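Local coordinates for protein probable N-acetyl-gamma-glutamyl-phosphate reductase, chloroplastic (Arabidopsis thaliana, PDB 1XYG) that probably catalyses the NADPH-dependent reduction of N-acetyl-L-glutamyl 5-phosphate to its semialdehyde, a step in arginine biosynthesis, at residues 30-35 with 331-336; 37-42 with 339-344; 193-198 with 250-255; 144-149 with 283-288. All coordinates share one frame; numbering follows the deposited sequence.

Contact 1: residues 30-35 with 331-336; sequences AEIVRL and GASGQA
E31 meets S333 with the root of its side chain alone: its CB lies 3.5 Å from S333 OG. Beyond CB the chain bends at chi2 and carries the carboxylate off to one side. There R34, one turn along the same helix, grips it side-on, NE to OE1 at 2.7 Å and NH2 to OE2. Both acceptors are met on the syn side but somewhat out of the carboxylate plane, and R253 adds a second salt bridge to OE1.

I32 comes next and lies against S333 with its longer branch. CG1 passes S333 OG, and CD1 stops 3.7 Å from S333 CB, with the methyl of A336 farther off at 4.5 Å from the same CD1. With CG1 opposite its carbonyl carbon (chi1 -75°), that branch leans across the gap. S333 OG spends its hydrogen bond on T28 O, so to I32 and E31 this serine is mainly a small filler.

A turn on, L35 sends one methyl over the backbone of the other helix: CD1 is 3.6 Å from S333 O and 3.7 Å from G334 CA. G334, with no side chain, offers its bare CA to that methyl.

The short axes approach to 8.9 Å and cross at -41°. F358 and P356 of the second subunit pack on E31 and R34. Helix 27-37, the first of the Rossmann-type domain, and the C-terminal part of the chain, helix 329-343, thus lie together against the parallel sheet, where I32 also touches L21 of strand 17-22.

Contact 2: residues 37-42 with 339-344; sequences ANHPHF and NLNIML
H39 and F42 belong to the connection from helix 27-37 to strand 42-47, the second half of the first beta-alpha-beta crossover of the Rossmann-type domain, and both reach for the last turn of helix 329-343 and the residue after it.

The polar part is one bond. H39 NE2 donates to N341 OD1 at 3.0 Å and almost perfectly straight, 178° at the hydrogen. The oxygen sits in the plane of the imidazole, at its edge, and is used on a lone pair, although ring and amide planes are twisted 32° apart. H39 points its ring across the gap because CG stands opposite the backbone N (chi1 -173°). On the near side of that ring, ND1 accepts from H41 N, a bond that pins the rotation of the imidazole and fits a neutral ring with its hydrogen on NE2. N341 ND2 is taken by T350 O and E348 O, so this asparagine ties the helix to two parts of the chain at once. A phenylalanine in place of H39 would probably leave N341 OD1 without its donor and H41 N without its acceptor.

The apolar part belongs to F42. Its ring meets two leucines at a slant: CE2 is 3.9 Å from L340 CD2, and CZ is 3.4 Å from L344 CD1. I17 and I19 of strand 17-22 also touch the F42 side chain, and Y346 meets its ring edge-to-face.

The two parts adjoin, since H39 CE1 stands 3.3 Å above one face of the phenyl ring, near its rim, and N341 OD1 lies 3.3 Å from F42 CE2.

Contact 3: residues 193-198 with 250-255; sequences GVSGAG and PMIRGM
S195 lays its CB and OG against the carbonyl of I252, and its CB also touches the branch methyl I252 CG2, 3.9 Å away. I252 O is gripped twice by this one serine. The backbone S195 N comes to it at 3.1 Å in the carbonyl plane, on a lone pair, while S195 OG donates at 2.6 Å from 38° above that plane. The hydroxyl can do this because chi1 of 65° tucks OG between the serine's own N and carbonyl carbon. N327 ND2 is a further partner of OG.

Two more backbone bonds run beside it. V194 N reaches M251 O at 2.8 Å, and G193 N reaches G254 O, also at 2.8 Å. G193 is squeezed between them: its CA is 3.2 Å from M251 O, and a side chain in that position would run into the carbonyls of M251 and I252. M251 CG lies 3.7 Å from the same G193 CA, on much the same side as its own carbonyl.

The contact joins the turn leaving strand 187-193 to the loop that leads into strand 255-262, the antiparallel neighbour in the mixed sheet of the dimerisation domain. Other subunits close round it: Y207 of the fourth subunit packs on V194 and I252, and E212 of the third bonds to I252 N. Within the chain M255, opening strand 255-262, rests on C163, the active-site residue by similarity, at the start of helix 163-177.

Contact 4: residues 144-149 with 283-288; sequences LTEILR and EEFVKV
E146 starts its path at CB, which passes 4.1 Å from E283 OE2. The next carbon, CG, fits between two partners, V286 CG2 at 3.7 Å and E283 OE1 at the same 3.7 Å. CD stays over the valine methyl, 3.8 Å from V286 CG2. A bend at chi2 (71°) turns the carboxylate so that OE2 lies at the edge of the F285 ring. There OE2 takes a hydrogen from a water at 3.0 Å, and Q338 NE2 also bonds to it. OE1 points to K330, its salt-bridge mate.

The water is the real joint between the two acids: it donates a second hydrogen to E283 OE1 and accepts from F285 N. The carboxylates themselves stand 72° apart.

R149, a turn further on, brings its guanidinium edge-on and nearly coplanar with the E283 carboxylate, 24° between planes. The modelled separation of NH2 and E283 OE2, 2.4 Å, is too short to trust in detail, but the salt bridge is plain; NH1 pairs with E348. An alanine at R149 would cut both ties, and the likely result is E283 and E348 losing a shared counter-charge.

The closeness of E146 and E283 is probably eased by the water between them and by a basic partner for each, K330 and R149, though R149 is shared with E348. Through these groups helix 145-153 of the Rossmann-type domain is fastened to the loop that leads into strand 286-288.

Helix 329-343 carries one half of both contact 1 and contact 2, whose centres are 11 Å apart; since their first segments follow each other in sequence, the helix is fixed to the Rossmann-type domain along two stretches. Contact 4 lies on another side of this helix: N339 OD1 meets T145 OG1 at 2.9 Å, a probable hydrogen bond, and I342 packs on R149. Contact 3 is tied to contact 1 through E31 OE1 and R253 NH2, a 2.9 Å salt bridge between the two domains. Contacts 1 and 3 both lie near C163, the active-site cysteine by similarity, with S333 and S195 about 10 and 8 Å from it, side chain to side chain.

Contact 1: residues 30-35 with 331-336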
loop_
_atom_site.group_PDB
_atom_site.type_symbol
_atom_site.label_atom_id
_atom_site.label_comp_id
_atom_site.label_asym_id
_atom_site.label_seq_id
_atom_site.Cartn_x
_atom_site.Cartn_y
_atom_site.Cartn_z
ATOM N N ALA A 30 -22.340 -3.973 -2.231
ATOM C CA ALA A 30 -21.604 -5.164 -1.829
ATOM C C ALA A 30 -21.563 -5.240 -0.306
ATOM O O ALA A 30 -21.712 -6.315 0.279
ATOM C CB ALA A 30 -20.191 -5.120 -2.394
ATOM N N GLU A 31 -21.360 -4.095 0.339
ATOM C CA GLU A 31 -21.323 -4.053 1.798
ATOM C C GLU A 31 -22.657 -4.481 2.408
ATOM O O GLU A 31 -22.686 -5.190 3.414
ATOM C CB GLU A 31 -20.965 -2.645 2.281
ATOM C CG GLU A 31 -19.470 -2.338 2.273
ATOM C CD GLU A 31 -18.680 -3.239 3.213
ATOM O OE1 GLU A 31 -18.350 -4.377 2.827
ATOM O OE2 GLU A 31 -18.401 -2.805 4.347
ATOM N N ILE A 32 -23.760 -4.036 1.810
ATOM C CA ILE A 32 -25.084 -4.406 2.300
ATOM C C ILE A 32 -25.197 -5.924 2.246
ATOM O O ILE A 32 -25.592 -6.565 3.219
ATOM C CB ILE A 32 -26.215 -3.777 1.435
ATOM C CG1 ILE A 32 -26.353 -2.287 1.760
ATOM C CG2 ILE A 32 -27.534 -4.479 1.694
ATOM C CD1 ILE A 32 -26.850 -2.005 3.171
ATOM N N VAL A 33 -24.835 -6.494 1.103
ATOM C CA VAL A 33 -24.899 -7.937 0.917
ATOM C C VAL A 33 -24.006 -8.653 1.922
ATOM O O VAL A 33 -24.398 -9.673 2.489
ATOM C CB VAL A 33 -24.487 -8.328 -0.523
ATOM C CG1 VAL A 33 -24.405 -9.844 -0.658
ATOM C CG2 VAL A 33 -25.492 -7.766 -1.522
ATOM N N ARG A 34 -22.807 -8.123 2.154
ATOM C CA ARG A 34 -21.899 -8.743 3.109
ATOM C C ARG A 34 -22.493 -8.721 4.516
ATOM O O ARG A 34 -22.492 -9.732 5.214
ATOM C CB ARG A 34 -20.546 -8.025 3.134
ATOM C CG ARG A 34 -19.597 -8.591 4.202
ATOM C CD ARG A 34 -18.250 -7.871 4.201
ATOM N NE ARG A 34 -18.372 -6.469 4.602
ATOM C CZ ARG A 34 -18.468 -6.040 5.858
ATOM N NH1 ARG A 34 -18.453 -6.892 6.871
ATOM N NH2 ARG A 34 -18.588 -4.746 6.102
ATOM N N LEU A 35 -22.995 -7.564 4.929
ATOM C CA LEU A 35 -23.573 -7.423 6.256
ATOM C C LEU A 35 -24.792 -8.312 6.491
ATOM O O LEU A 35 -24.923 -8.916 7.558
ATOM C CB LEU A 35 -23.952 -5.963 6.511
ATOM C CG LEU A 35 -22.785 -4.986 6.683
ATOM C CD1 LEU A 35 -23.328 -3.577 6.801
ATOM C CD2 LEU A 35 -21.970 -5.370 7.911
ATOM N N GLY A 331 -19.942 4.597 8.112
ATOM C CA GLY A 331 -20.018 5.739 7.225
ATOM C C GLY A 331 -21.029 5.530 6.106
ATOM O O GLY A 331 -21.334 6.461 5.360
ATOM N N ALA A 332 -21.557 4.311 5.991
ATOM C CA ALA A 332 -22.532 4.022 4.951
ATOM C C ALA A 332 -23.478 2.853 5.226
ATOM O O ALA A 332 -24.457 2.991 5.956
ATOM C CB ALA A 332 -21.814 3.803 3.617
ATOM N N SER A 333 -23.175 1.704 4.632
ATOM C CA SER A 333 -24.016 0.526 4.747
ATOM C C SER A 333 -24.253 0.001 6.156
ATOM O O SER A 333 -25.322 -0.547 6.443
ATOM C CB SER A 333 -23.459 -0.574 3.848
ATOM O OG SER A 333 -23.448 -0.143 2.496
ATOM N N GLY A 334 -23.266 0.156 7.035
ATOM C CA GLY A 334 -23.432 -0.298 8.407
ATOM C C GLY A 334 -24.499 0.520 9.109
ATOM O O GLY A 334 -25.383 -0.022 9.772
ATOM N N GLN A 335 -24.429 1.838 8.964
ATOM C CA GLN A 335 -25.418 2.702 9.588
ATOM C C GLN A 335 -26.788 2.480 8.947
ATOM O O GLN A 335 -27.813 2.529 9.626
ATOM C CB GLN A 335 -25.003 4.171 9.449
ATOM C CG GLN A 335 -25.980 5.143 10.090
ATOM C CD GLN A 335 -25.284 6.374 10.630
ATOM O OE1 GLN A 335 -25.284 6.622 11.840
ATOM N NE2 GLN A 335 -24.677 7.151 9.739
ATOM N N ALA A 336 -26.800 2.233 7.639
ATOM C CA ALA A 336 -28.045 1.992 6.922
ATOM C C ALA A 336 -28.774 0.803 7.556
ATOM O O ALA A 336 -29.985 0.857 7.806
ATOM C CB ALA A 336 -27.757 1.710 5.448
#

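Contact 2: residues 37-42 with 339-344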
loop_
_atom_site.group_PDB
_atom_site.type_symbol
_atom_site.label_atom_id
_atom_site.label_comp_id
_atom_site.label_asym_id
_atom_site.label_seq_id
_atom_site.Cartn_x
_atom_site.Cartn_y
_atom_site.Cartn_z
ATOM N N ALA A 37 -25.489 -11.109 5.049
ATOM C CA ALA A 37 -25.142 -12.524 4.954
ATOM C C ALA A 37 -25.372 -13.297 6.251
ATOM O O ALA A 37 -25.919 -14.399 6.236
ATOM C CB ALA A 37 -23.686 -12.683 4.511
ATOM N N ASN A 38 -24.950 -12.730 7.374
ATOM C CA ASN A 38 -25.126 -13.410 8.646
ATOM C C ASN A 38 -26.161 -12.745 9.548
ATOM O O ASN A 38 -26.169 -12.955 10.762
ATOM C CB ASN A 38 -23.788 -13.523 9.374
ATOM C CG ASN A 38 -22.787 -14.358 8.614
ATOM O OD1 ASN A 38 -23.067 -15.497 8.238
ATOM N ND2 ASN A 38 -21.609 -13.798 8.385
ATOM N N HIS A 39 -27.027 -11.933 8.951
ATOM C CA HIS A 39 -28.085 -11.274 9.697
ATOM C C HIS A 39 -29.140 -12.363 9.886
ATOM O O HIS A 39 -29.625 -12.952 8.920
ATOM C CB HIS A 39 -28.649 -10.107 8.892
ATOM C CG HIS A 39 -29.623 -9.260 9.648
ATOM N ND1 HIS A 39 -30.857 -9.725 10.053
ATOM C CD2 HIS A 39 -29.555 -7.970 10.053
ATOM C CE1 HIS A 39 -31.506 -8.755 10.674
ATOM N NE2 HIS A 39 -30.738 -7.681 10.686
ATOM N N PRO A 40 -29.501 -12.654 11.137
ATOM C CA PRO A 40 -30.491 -13.688 11.431
ATOM C C PRO A 40 -31.911 -13.499 10.899
ATOM O O PRO A 40 -32.635 -14.478 10.733
ATOM C CB PRO A 40 -30.451 -13.770 12.957
ATOM C CG PRO A 40 -30.155 -12.372 13.342
ATOM C CD PRO A 40 -29.052 -12.002 12.377
ATOM N N HIS A 41 -32.316 -12.269 10.599
ATOM C CA HIS A 41 -33.690 -12.061 10.150
ATOM C C HIS A 41 -33.914 -11.439 8.788
ATOM O O HIS A 41 -34.984 -11.606 8.200
ATOM C CB HIS A 41 -34.437 -11.258 11.208
ATOM C CG HIS A 41 -34.347 -11.874 12.560
ATOM N ND1 HIS A 41 -34.866 -13.118 12.837
ATOM C CD2 HIS A 41 -33.702 -11.473 13.680
ATOM C CE1 HIS A 41 -34.539 -13.462 14.070
ATOM N NE2 HIS A 41 -33.832 -12.482 14.602
ATOM N N PHE A 42 -32.925 -10.715 8.283
ATOM C CA PHE A 42 -33.072 -10.088 6.981
ATOM C C PHE A 42 -32.405 -10.927 5.902
ATOM O O PHE A 42 -31.306 -11.454 6.090
ATOM C CB PHE A 42 -32.471 -8.678 6.978
ATOM C CG PHE A 42 -33.130 -7.719 7.940
ATOM C CD1 PHE A 42 -34.322 -8.051 8.584
ATOM C CD2 PHE A 42 -32.538 -6.484 8.217
ATOM C CE1 PHE A 42 -34.916 -7.170 9.494
ATOM C CE2 PHE A 42 -33.120 -5.594 9.125
ATOM C CZ PHE A 42 -34.311 -5.937 9.766
ATOM N N ASN A 339 -30.102 1.506 10.994
ATOM C CA ASN A 339 -31.380 2.211 10.931
ATOM C C ASN A 339 -32.534 1.280 10.579
ATOM O O ASN A 339 -33.595 1.336 11.200
ATOM C CB ASN A 339 -31.326 3.346 9.907
ATOM C CG ASN A 339 -30.522 4.527 10.390
ATOM O OD1 ASN A 339 -30.614 4.921 11.562
ATOM N ND2 ASN A 339 -29.738 5.119 9.488
ATOM N N LEU A 340 -32.333 0.418 9.588
ATOM C CA LEU A 340 -33.400 -0.489 9.198
ATOM C C LEU A 340 -33.760 -1.426 10.342
ATOM O O LEU A 340 -34.928 -1.759 10.515
ATOM C CB LEU A 340 -33.018 -1.305 7.967
ATOM C CG LEU A 340 -34.188 -2.120 7.390
ATOM C CD1 LEU A 340 -35.272 -1.170 6.874
ATOM C CD2 LEU A 340 -33.708 -3.010 6.258
ATOM N N ASN A 341 -32.765 -1.850 11.119
ATOM C CA ASN A 341 -33.034 -2.738 12.241
ATOM C C ASN A 341 -34.134 -2.175 13.128
ATOM O O ASN A 341 -35.171 -2.814 13.311
ATOM C CB ASN A 341 -31.774 -2.986 13.081
ATOM C CG ASN A 341 -30.893 -4.104 12.505
ATOM O OD1 ASN A 341 -31.391 -5.045 11.875
ATOM N ND2 ASN A 341 -29.585 -4.013 12.737
ATOM N N ILE A 342 -33.919 -0.976 13.663
ATOM C CA ILE A 342 -34.901 -0.364 14.545
ATOM C C ILE A 342 -36.195 0.037 13.836
ATOM O O ILE A 342 -37.262 0.058 14.452
ATOM C CB ILE A 342 -34.302 0.858 15.280
ATOM C CG1 ILE A 342 -33.868 1.932 14.282
ATOM C CG2 ILE A 342 -33.102 0.415 16.119
ATOM C CD1 ILE A 342 -33.326 3.185 14.943
ATOM N N MET A 343 -36.112 0.348 12.546
ATOM C CA MET A 343 -37.300 0.723 11.784
ATOM C C MET A 343 -38.250 -0.467 11.683
ATOM O O MET A 343 -39.465 -0.298 11.613
ATOM C CB MET A 343 -36.911 1.179 10.377
ATOM C CG MET A 343 -36.279 2.560 10.322
ATOM S SD MET A 343 -35.385 2.836 8.781
ATOM C CE MET A 343 -36.729 3.331 7.662
ATOM N N LEU A 344 -37.680 -1.671 11.666
ATOM C CA LEU A 344 -38.461 -2.899 11.577
ATOM C C LEU A 344 -38.730 -3.531 12.942
ATOM O O LEU A 344 -39.297 -4.624 13.024
ATOM C CB LEU A 344 -37.758 -3.912 10.665
ATOM C CG LEU A 344 -37.777 -3.538 9.175
ATOM C CD1 LEU A 344 -37.035 -4.570 8.315
ATOM C CD2 LEU A 344 -39.221 -3.432 8.742
#

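Contact 3: residues 193-198 with 250-255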
loop_
_atom_site.group_PDB
_atom_site.type_symbol
_atom_site.label_atom_id
_atom_site.label_comp_id
_atom_site.label_asym_id
_atom_site.label_seq_id
_atom_site.Cartn_x
_atom_site.Cartn_y
_atom_site.Cartn_z
ATOM N N GLY A 193 -10.332 6.880 2.927
ATOM C CA GLY A 193 -9.773 5.876 2.048
ATOM C C GLY A 193 -10.439 6.081 0.695
ATOM O O GLY A 193 -11.550 6.616 0.620
ATOM N N VAL A 194 -9.784 5.644 -0.372
ATOM C CA VAL A 194 -10.318 5.834 -1.712
ATOM C C VAL A 194 -11.585 5.031 -2.050
ATOM O O VAL A 194 -12.231 5.290 -3.069
ATOM C CB VAL A 194 -9.209 5.567 -2.758
ATOM C CG1 VAL A 194 -8.803 4.113 -2.710
ATOM C CG2 VAL A 194 -9.677 5.966 -4.153
ATOM N N SER A 195 -11.962 4.077 -1.199
ATOM C CA SER A 195 -13.166 3.285 -1.466
ATOM C C SER A 195 -14.394 4.197 -1.503
ATOM O O SER A 195 -15.403 3.871 -2.127
ATOM C CB SER A 195 -13.356 2.198 -0.398
ATOM O OG SER A 195 -13.599 2.749 0.880
ATOM N N GLY A 196 -14.292 5.344 -0.837
ATOM C CA GLY A 196 -15.392 6.286 -0.806
ATOM C C GLY A 196 -15.652 6.903 -2.169
ATOM O O GLY A 196 -16.723 7.473 -2.399
ATOM N N ALA A 197 -14.681 6.789 -3.074
ATOM C CA ALA A 197 -14.821 7.345 -4.416
ATOM C C ALA A 197 -15.630 6.430 -5.322
ATOM O O ALA A 197 -15.950 6.799 -6.447
ATOM C CB ALA A 197 -13.460 7.591 -5.028
ATOM N N GLY A 198 -15.943 5.233 -4.836
ATOM C CA GLY A 198 -16.723 4.299 -5.625
ATOM C C GLY A 198 -15.906 3.418 -6.550
ATOM O O GLY A 198 -14.685 3.548 -6.647
ATOM N N PRO A 250 -4.140 6.960 0.608
ATOM C CA PRO A 250 -3.741 5.786 -0.173
ATOM C C PRO A 250 -4.045 4.523 0.647
ATOM O O PRO A 250 -3.149 3.856 1.149
ATOM C CB PRO A 250 -2.244 6.009 -0.393
ATOM C CG PRO A 250 -1.833 6.722 0.863
ATOM C CD PRO A 250 -2.958 7.713 1.076
ATOM N N MET A 251 -5.330 4.240 0.794
ATOM C CA MET A 251 -5.825 3.080 1.529
ATOM C C MET A 251 -7.271 2.850 1.075
ATOM O O MET A 251 -7.924 3.764 0.562
ATOM C CB MET A 251 -5.781 3.328 3.045
ATOM C CG MET A 251 -6.666 4.469 3.511
ATOM S SD MET A 251 -6.319 5.013 5.197
ATOM C CE MET A 251 -7.910 5.677 5.689
ATOM N N ILE A 252 -7.764 1.633 1.268
ATOM C CA ILE A 252 -9.111 1.296 0.842
ATOM C C ILE A 252 -10.187 1.835 1.771
ATOM O O ILE A 252 -11.017 2.653 1.360
ATOM C CB ILE A 252 -9.289 -0.231 0.724
ATOM C CG1 ILE A 252 -8.201 -0.813 -0.182
ATOM C CG2 ILE A 252 -10.667 -0.560 0.155
ATOM C CD1 ILE A 252 -8.201 -2.332 -0.221
ATOM N N ARG A 253 -10.163 1.377 3.022
ATOM C CA ARG A 253 -11.151 1.773 4.020
ATOM C C ARG A 253 -10.570 2.675 5.097
ATOM O O ARG A 253 -9.360 2.708 5.304
ATOM C CB ARG A 253 -11.732 0.536 4.713
ATOM C CG ARG A 253 -12.391 -0.482 3.807
ATOM C CD ARG A 253 -12.841 -1.705 4.612
ATOM N NE ARG A 253 -13.607 -2.619 3.776
ATOM C CZ ARG A 253 -14.898 -2.885 3.950
ATOM N NH1 ARG A 253 -15.567 -2.318 4.945
ATOM N NH2 ARG A 253 -15.526 -3.690 3.099
ATOM N N GLY A 254 -11.447 3.396 5.791
ATOM C CA GLY A 254 -10.992 4.261 6.858
ATOM C C GLY A 254 -11.276 5.729 6.654
ATOM O O GLY A 254 -11.164 6.266 5.549
ATOM N N MET A 255 -11.634 6.388 7.742
ATOM C CA MET A 255 -11.926 7.803 7.686
ATOM C C MET A 255 -11.665 8.455 9.032
ATOM O O MET A 255 -11.965 7.889 10.087
ATOM C CB MET A 255 -13.386 8.026 7.278
ATOM C CG MET A 255 -13.807 9.485 7.241
ATOM S SD MET A 255 -15.499 9.653 6.663
ATOM C CE MET A 255 -15.232 9.534 4.861
#

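Contact 4: residues 144-149 with 283-288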
loop_
_atom_site.group_PDB
_atom_site.type_symbol
_atom_site.label_atom_id
_atom_site.label_comp_id
_atom_site.label_asym_id
_atom_site.label_seq_id
_atom_site.Cartn_x
_atom_site.Cartn_y
_atom_site.Cartn_z
ATOM N N LEU A 144 -28.873 9.520 11.341
ATOM C CA LEU A 144 -27.710 9.503 12.231
ATOM C C LEU A 144 -28.245 8.821 13.495
ATOM O O LEU A 144 -28.656 9.473 14.463
ATOM C CB LEU A 144 -27.224 10.933 12.521
ATOM C CG LEU A 144 -25.921 11.038 13.333
ATOM C CD1 LEU A 144 -24.832 10.193 12.686
ATOM C CD2 LEU A 144 -25.481 12.496 13.418
ATOM N N THR A 145 -28.234 7.493 13.457
ATOM C CA THR A 145 -28.776 6.651 14.516
ATOM C C THR A 145 -28.668 7.082 15.981
ATOM O O THR A 145 -29.695 7.254 16.642
ATOM C CB THR A 145 -28.256 5.206 14.379
ATOM O OG1 THR A 145 -28.122 4.881 12.987
ATOM C CG2 THR A 145 -29.261 4.235 15.009
ATOM N N GLU A 146 -27.455 7.254 16.496
ATOM C CA GLU A 146 -27.295 7.634 17.900
ATOM C C GLU A 146 -27.924 8.970 18.284
ATOM O O GLU A 146 -28.203 9.211 19.456
ATOM C CB GLU A 146 -25.812 7.645 18.290
ATOM C CG GLU A 146 -25.142 6.281 18.306
ATOM C CD GLU A 146 -24.926 5.699 16.910
ATOM O OE1 GLU A 146 -24.965 6.464 15.915
ATOM O OE2 GLU A 146 -24.695 4.476 16.808
ATOM N N ILE A 147 -28.152 9.837 17.306
ATOM C CA ILE A 147 -28.739 11.143 17.579
ATOM C C ILE A 147 -30.262 11.200 17.358
ATOM O O ILE A 147 -30.993 11.750 18.185
ATOM C CB ILE A 147 -28.082 12.241 16.692
ATOM C CG1 ILE A 147 -26.555 12.209 16.837
ATOM C CG2 ILE A 147 -28.609 13.607 17.076
ATOM C CD1 ILE A 147 -26.033 12.638 18.184
ATOM N N LEU A 148 -30.739 10.642 16.247
ATOM C CA LEU A 148 -32.175 10.688 15.943
ATOM C C LEU A 148 -32.882 9.335 16.047
ATOM O O LEU A 148 -33.915 9.112 15.415
ATOM C CB LEU A 148 -32.375 11.278 14.541
ATOM C CG LEU A 148 -31.836 12.701 14.330
ATOM C CD1 LEU A 148 -31.945 13.110 12.873
ATOM C CD2 LEU A 148 -32.620 13.665 15.201
ATOM N N ARG A 149 -32.324 8.444 16.857
ATOM C CA ARG A 149 -32.885 7.115 17.037
ATOM C C ARG A 149 -34.416 7.091 17.134
ATOM O O ARG A 149 -35.083 6.397 16.360
ATOM C CB ARG A 149 -32.303 6.461 18.289
ATOM C CG ARG A 149 -32.450 4.955 18.262
ATOM C CD ARG A 149 -32.294 4.380 19.623
ATOM N NE ARG A 149 -31.282 5.090 20.393
ATOM C CZ ARG A 149 -29.972 4.918 20.272
ATOM N NH1 ARG A 149 -29.482 4.050 19.397
ATOM N NH2 ARG A 149 -29.156 5.599 21.062
ATOM N N GLU A 283 -23.659 3.508 24.458
ATOM C CA GLU A 283 -23.746 3.298 23.021
ATOM C C GLU A 283 -22.732 2.274 22.558
ATOM O O GLU A 283 -21.529 2.437 22.758
ATOM C CB GLU A 283 -23.533 4.620 22.290
ATOM C CG GLU A 283 -24.647 5.619 22.549
ATOM C CD GLU A 283 -25.956 5.242 21.867
ATOM O OE1 GLU A 283 -26.030 4.157 21.254
ATOM O OE2 GLU A 283 -26.916 6.043 21.942
ATOM N N GLU A 284 -23.230 1.210 21.940
ATOM C CA GLU A 284 -22.379 0.144 21.431
ATOM C C GLU A 284 -21.373 0.621 20.375
ATOM O O GLU A 284 -20.180 0.338 20.468
ATOM C CB GLU A 284 -23.247 -0.965 20.823
ATOM C CG GLU A 284 -22.472 -2.072 20.105
ATOM C CD GLU A 284 -21.524 -2.833 21.025
ATOM O OE1 GLU A 284 -21.656 -2.708 22.259
ATOM O OE2 GLU A 284 -20.651 -3.564 20.516
ATOM N N PHE A 285 -21.857 1.369 19.391
ATOM C CA PHE A 285 -21.010 1.810 18.290
ATOM C C PHE A 285 -20.192 3.085 18.389
ATOM O O PHE A 285 -19.388 3.368 17.504
ATOM C CB PHE A 285 -21.855 1.833 17.032
ATOM C CG PHE A 285 -22.476 0.505 16.731
ATOM C CD1 PHE A 285 -21.666 -0.596 16.446
ATOM C CD2 PHE A 285 -23.857 0.336 16.787
ATOM C CE1 PHE A 285 -22.223 -1.853 16.221
ATOM C CE2 PHE A 285 -24.427 -0.917 16.563
ATOM C CZ PHE A 285 -23.611 -2.011 16.281
ATOM N N VAL A 286 -20.378 3.856 19.449
ATOM C CA VAL A 286 -19.612 5.078 19.607
ATOM C C VAL A 286 -18.792 4.973 20.889
ATOM O O VAL A 286 -19.334 4.967 21.987
ATOM C CB VAL A 286 -20.545 6.307 19.667
ATOM C CG1 VAL A 286 -19.722 7.597 19.695
ATOM C CG2 VAL A 286 -21.496 6.285 18.478
ATOM N N LYS A 287 -17.478 4.882 20.736
ATOM C CA LYS A 287 -16.582 4.766 21.876
ATOM C C LYS A 287 -15.787 6.045 22.100
ATOM O O LYS A 287 -15.156 6.571 21.179
ATOM C CB LYS A 287 -15.596 3.607 21.666
ATOM C CG LYS A 287 -16.228 2.256 21.317
ATOM C CD LYS A 287 -17.248 1.818 22.367
ATOM C CE LYS A 287 -17.753 0.405 22.103
ATOM N NZ LYS A 287 -18.942 0.091 22.947
ATOM N N VAL A 288 -15.826 6.548 23.326
ATOM C CA VAL A 288 -15.066 7.738 23.686
ATOM C C VAL A 288 -13.818 7.226 24.419
ATOM O O VAL A 288 -13.922 6.614 25.480
ATOM C CB VAL A 288 -15.876 8.655 24.618
ATOM C CG1 VAL A 288 -15.012 9.826 25.067
ATOM C CG2 VAL A 288 -17.114 9.152 23.897
HETATM O O HOH W 1 -24.559 2.871 19.307
#